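Local coordinates for quinonprotein alcohol dehydrogenase-like protein (Bacteroides thetaiotaomicron VPI-5482, PDB 4R5O) that is of unknown function but binds calcium, and joins an immunoglobulin-like beta-sandwich domain to a seven-bladed beta-propeller, at residues 202-206 against 216-220; 9-15 against 42-46. One frame throughout, in Å; residues are numbered along the deposited sequence.

Interaction 1: 202-206 against 216-220; sequences GDGIR and VRIKN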
# COMPACT_ATOMS: atom_id res chain seq x y z
N GLY A 202 2.25 18.14 -7.53
CA GLY A 202 2.21 17.71 -8.92
C GLY A 202 2.01 18.86 -9.88
O GLY A 202 2.58 18.87 -10.97
N ASP A 203 1.23 19.88 -9.45
CA ASP A 203 0.91 21.12 -10.16
C ASP A 203 1.17 22.33 -9.27
O ASP A 203 0.64 23.42 -9.51
CB ASP A 203 -0.55 21.09 -10.62
CG ASP A 203 -1.62 20.99 -9.55
OD1 ASP A 203 -1.26 20.92 -8.33
OD2 ASP A 203 -2.82 20.95 -9.91
N GLY A 204 2.00 22.12 -8.25
CA GLY A 204 2.35 23.09 -7.22
C GLY A 204 2.18 22.42 -5.87
O GLY A 204 2.54 21.25 -5.75
N ILE A 205 1.60 23.11 -4.87
CA ILE A 205 1.41 22.56 -3.53
C ILE A 205 -0.05 22.73 -3.09
O ILE A 205 -0.59 23.85 -3.09
CB ILE A 205 2.35 23.18 -2.45
CG1 ILE A 205 3.83 23.15 -2.91
CG2 ILE A 205 2.15 22.52 -1.07
CD1 ILE A 205 4.73 23.99 -2.12
N ARG A 206 -0.64 21.61 -2.65
CA ARG A 206 -1.99 21.55 -2.09
C ARG A 206 -1.96 21.01 -0.70
O ARG A 206 -1.31 19.99 -0.48
CB ARG A 206 -2.93 20.69 -2.95
CG ARG A 206 -3.06 21.12 -4.37
CD ARG A 206 -3.59 19.95 -5.14
NE ARG A 206 -3.78 20.25 -6.55
CZ ARG A 206 -4.93 20.67 -7.07
NH1 ARG A 206 -5.99 20.87 -6.28
NH2 ARG A 206 -5.03 20.91 -8.37
N VAL A 216 -6.59 22.71 -0.37
CA VAL A 216 -6.37 24.13 -0.67
C VAL A 216 -5.15 24.19 -1.53
O VAL A 216 -4.12 23.62 -1.16
CB VAL A 216 -6.25 25.03 0.61
CG1 VAL A 216 -5.94 26.47 0.25
CG2 VAL A 216 -7.50 24.95 1.48
N ARG A 217 -5.26 24.83 -2.69
CA ARG A 217 -4.14 25.00 -3.61
C ARG A 217 -3.36 26.25 -3.17
O ARG A 217 -3.77 27.37 -3.44
CB ARG A 217 -4.68 25.07 -5.05
CG ARG A 217 -3.64 24.89 -6.10
CD ARG A 217 -4.26 24.73 -7.47
NE ARG A 217 -3.19 24.54 -8.46
CZ ARG A 217 -3.39 24.42 -9.76
NH1 ARG A 217 -4.62 24.49 -10.26
NH2 ARG A 217 -2.37 24.25 -10.58
N ILE A 218 -2.26 26.02 -2.44
CA ILE A 218 -1.42 27.08 -1.86
C ILE A 218 -0.48 27.66 -2.90
O ILE A 218 -0.44 28.87 -3.11
CB ILE A 218 -0.62 26.49 -0.68
CG1 ILE A 218 -1.53 26.01 0.44
CG2 ILE A 218 0.38 27.51 -0.16
CD1 ILE A 218 -0.75 25.03 1.35
N LYS A 219 0.28 26.82 -3.56
CA LYS A 219 1.22 27.23 -4.59
C LYS A 219 0.79 26.59 -5.89
O LYS A 219 0.46 25.40 -5.94
CB LYS A 219 2.66 26.86 -4.18
CG LYS A 219 3.75 27.35 -5.13
CD LYS A 219 5.11 27.02 -4.56
CE LYS A 219 6.25 27.55 -5.38
NZ LYS A 219 7.57 27.20 -4.78
N ASN A 220 0.76 27.39 -6.94
CA ASN A 220 0.36 26.94 -8.27
C ASN A 220 1.57 27.10 -9.18
O ASN A 220 1.92 28.22 -9.55
CB ASN A 220 -0.88 27.73 -8.72
CG ASN A 220 -1.55 27.28 -9.97
OD1 ASN A 220 -0.95 26.64 -10.85
ND2 ASN A 220 -2.82 27.63 -10.09

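Interaction 2: 9-15 against 42-46; sequences LGNLAHY and LLNPE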
# COMPACT_ATOMS: atom_id res chain seq x y z
N LEU A 9 -46.53 -29.54 10.25
CA LEU A 9 -46.50 -28.92 8.92
C LEU A 9 -47.86 -28.33 8.50
O LEU A 9 -47.89 -27.28 7.85
CB LEU A 9 -46.07 -29.96 7.88
CG LEU A 9 -45.01 -29.53 6.85
CD1 LEU A 9 -44.35 -30.74 6.23
CD2 LEU A 9 -45.56 -28.57 5.80
N GLY A 10 -48.95 -29.00 8.90
CA GLY A 10 -50.32 -28.62 8.58
C GLY A 10 -50.84 -27.34 9.19
O GLY A 10 -52.00 -26.99 8.97
N ASN A 11 -50.01 -26.61 9.96
CA ASN A 11 -50.43 -25.36 10.60
C ASN A 11 -49.32 -24.29 10.51
O ASN A 11 -49.45 -23.23 11.13
CB ASN A 11 -50.84 -25.62 12.08
CG ASN A 11 -49.83 -26.34 12.97
OD1 ASN A 11 -48.63 -26.02 13.02
ND2 ASN A 11 -50.33 -27.24 13.81
N LEU A 12 -48.26 -24.54 9.69
CA LEU A 12 -47.11 -23.64 9.61
C LEU A 12 -46.94 -22.89 8.26
O LEU A 12 -45.80 -22.80 7.76
CB LEU A 12 -45.82 -24.44 9.85
CG LEU A 12 -45.47 -24.78 11.29
CD1 LEU A 12 -44.35 -25.77 11.35
CD2 LEU A 12 -45.08 -23.54 12.07
N ALA A 13 -48.01 -22.27 7.70
CA ALA A 13 -47.92 -21.49 6.43
C ALA A 13 -47.42 -22.36 5.24
O ALA A 13 -47.12 -23.56 5.38
CB ALA A 13 -47.00 -20.28 6.58
N HIS A 14 -47.40 -21.76 4.07
CA HIS A 14 -47.04 -22.48 2.87
C HIS A 14 -45.74 -21.96 2.28
O HIS A 14 -45.11 -22.68 1.49
CB HIS A 14 -48.17 -22.39 1.85
CG HIS A 14 -49.47 -22.99 2.31
ND1 HIS A 14 -50.49 -22.19 2.81
CD2 HIS A 14 -49.85 -24.29 2.38
CE1 HIS A 14 -51.46 -23.03 3.14
NE2 HIS A 14 -51.12 -24.30 2.90
N TYR A 15 -45.27 -20.74 2.71
CA TYR A 15 -43.98 -20.21 2.27
C TYR A 15 -42.85 -21.08 2.90
O TYR A 15 -43.13 -21.86 3.81
CB TYR A 15 -43.81 -18.71 2.58
CG TYR A 15 -43.95 -18.30 4.02
CD1 TYR A 15 -42.92 -18.51 4.93
CD2 TYR A 15 -45.06 -17.57 4.45
CE1 TYR A 15 -43.04 -18.12 6.27
CE2 TYR A 15 -45.17 -17.14 5.77
CZ TYR A 15 -44.17 -17.43 6.68
OH TYR A 15 -44.26 -17.00 7.99
N LEU A 42 -35.47 -27.20 4.78
CA LEU A 42 -36.86 -26.82 4.62
C LEU A 42 -37.78 -27.95 5.05
O LEU A 42 -37.63 -29.10 4.63
CB LEU A 42 -37.14 -26.43 3.17
CG LEU A 42 -36.92 -24.98 2.75
CD1 LEU A 42 -35.56 -24.46 3.14
CD2 LEU A 42 -37.08 -24.85 1.29
N LEU A 43 -38.73 -27.61 5.91
CA LEU A 43 -39.75 -28.53 6.39
C LEU A 43 -40.64 -28.95 5.19
O LEU A 43 -41.01 -30.12 5.07
CB LEU A 43 -40.53 -27.82 7.50
CG LEU A 43 -41.58 -28.63 8.26
CD1 LEU A 43 -40.91 -29.68 9.17
CD2 LEU A 43 -42.46 -27.72 9.09
N ASN A 44 -40.91 -27.99 4.28
CA ASN A 44 -41.66 -28.08 3.02
C ASN A 44 -40.72 -27.68 1.84
O ASN A 44 -40.78 -26.54 1.34
CB ASN A 44 -42.92 -27.18 3.11
CG ASN A 44 -42.65 -25.72 3.46
OD1 ASN A 44 -41.59 -25.36 3.99
ND2 ASN A 44 -43.62 -24.85 3.19
N PRO A 45 -39.81 -28.58 1.40
CA PRO A 45 -38.82 -28.18 0.38
C PRO A 45 -39.31 -28.19 -1.07
O PRO A 45 -38.63 -27.62 -1.93
CB PRO A 45 -37.72 -29.25 0.53
CG PRO A 45 -38.42 -30.44 1.06
CD PRO A 45 -39.55 -29.95 1.91
N GLU A 46 -40.43 -28.84 -1.34
CA GLU A 46 -40.99 -29.03 -2.69
C GLU A 46 -41.28 -27.68 -3.38
O GLU A 46 -42.01 -26.84 -2.86
CB GLU A 46 -42.28 -29.88 -2.66
CG GLU A 46 -43.30 -29.56 -1.57
CD GLU A 46 -43.02 -30.04 -0.16
OE1 GLU A 46 -42.12 -30.89 0.02
OE2 GLU A 46 -43.75 -29.60 0.76

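Interaction 1: 202-206 against 216-220
Ile205 has the most surface buried by the contact, followed by Arg217 and Arg206. Ile205 pairs with Lys219 across two antiparallel strand segments, their directions 172° apart. Its N bonds to Lys219 O at 2.8 Å. Its O takes two donors, Ile218 N at 2.8 Å and Lys219 N at 3.1 Å. The extra residue shifts the register by one, so Arg206 lies opposite Arg217. On the face of Ile205 and Lys219, CD1 of the isoleucine rests on CD of the lysine at 3.9 Å. Tyr251 of strand 246-252 touches both side chains. The other face carries Arg206 and Arg217. Arg206 grips the Asp203 carboxylate side-on: NE meets OD1, and NH2 meets OD2 at 2.7 Å, both on syn lone pairs. Arg217 has its CG anti to the backbone N (chi1 -165°) and stays extended to NE, which carries its guanidinium to Asp203. There it stacks on the carboxylate, the planes 12° apart. Asp203 OD2 lies 3.4 Å from Arg217 NH2 but well out of the guanidinium plane, so this salt bridge is one of charge alone. In the guanidinium plane, Arg217 NH2 makes a weak hydrogen bond to Asp203 O at 3.3 Å. The arginines come close, NH2 of Arg206 lying 4.1 Å from NE of Arg217, and the carboxylate probably offsets their like charges. Replacing Asp203 by an alanine would probably leave Arg206 without its two-pronged partner and Arg217 without the carboxylate it stacks on. Ile218 and Lys219 opposite Ile205 form a classic beta bulge, in the outer hairpin of a propeller blade.

Interaction 2: 9-15 against 42-46
The nearest CA atoms across the contact are those of Leu9 and Leu43, 7.2 Å apart, and neither segment is a strand: 9-10 is a short 3-10 turn and the rest is loop. The two leucine side chains lie alongside each other, pointing opposite ways, with CG to CG at 3.8 Å. Leu9 CD1 also sits 3.6 Å from Leu43 O, while its other branch, CD2, leans on CB of Asn44. Leu12 comes in at about a right angle to Leu43, placing its CD1 3.5 Å from CD2 of that residue. Leu43 CD2 thus meets both Leu9 and Leu12. This small apolar cluster lies on the surface, at the far end of the immunoglobulin-like sandwich. It fastens the N-terminal loop to the loop that links strands 35-38 and 49-54. Asn44 is the buried residue of the contact and supplies its polar tie. Its CG sits between the backbone N and the carbonyl carbon (chi1 55°), which turns the amide toward the 9-15 loop. From there ND2 donates to Tyr15 O at 3.1 Å. The bond is almost straight, 176° at the hydrogen, and the oxygen lies in the amide plane. Seen from the acceptor, the donor stands above the carbonyl plane. The other end of the amide, OD1, accepts from Asn17 N.

The two contacts share no elements and lie in different domains, their centres about 67 Å apart. Interaction 1 is partly buried and joins neighbouring strands of one propeller blade. Interaction 2 is a surface contact between loops of the sandwich domain, and its segments are further apart in sequence. Their chemistry follows from this. In 202-206 against 216-220, antiparallel backbone pairing, interrupted by a bulge, joins the strands, with an arginine-aspartate salt-bridge network on one face and the isoleucine packed on the lysine's aliphatic chain on the other. In 9-15 against 42-46, a single hydrogen bond from a side-chain amide and a few leucine contacts do the work, and the contact has no charge pairs.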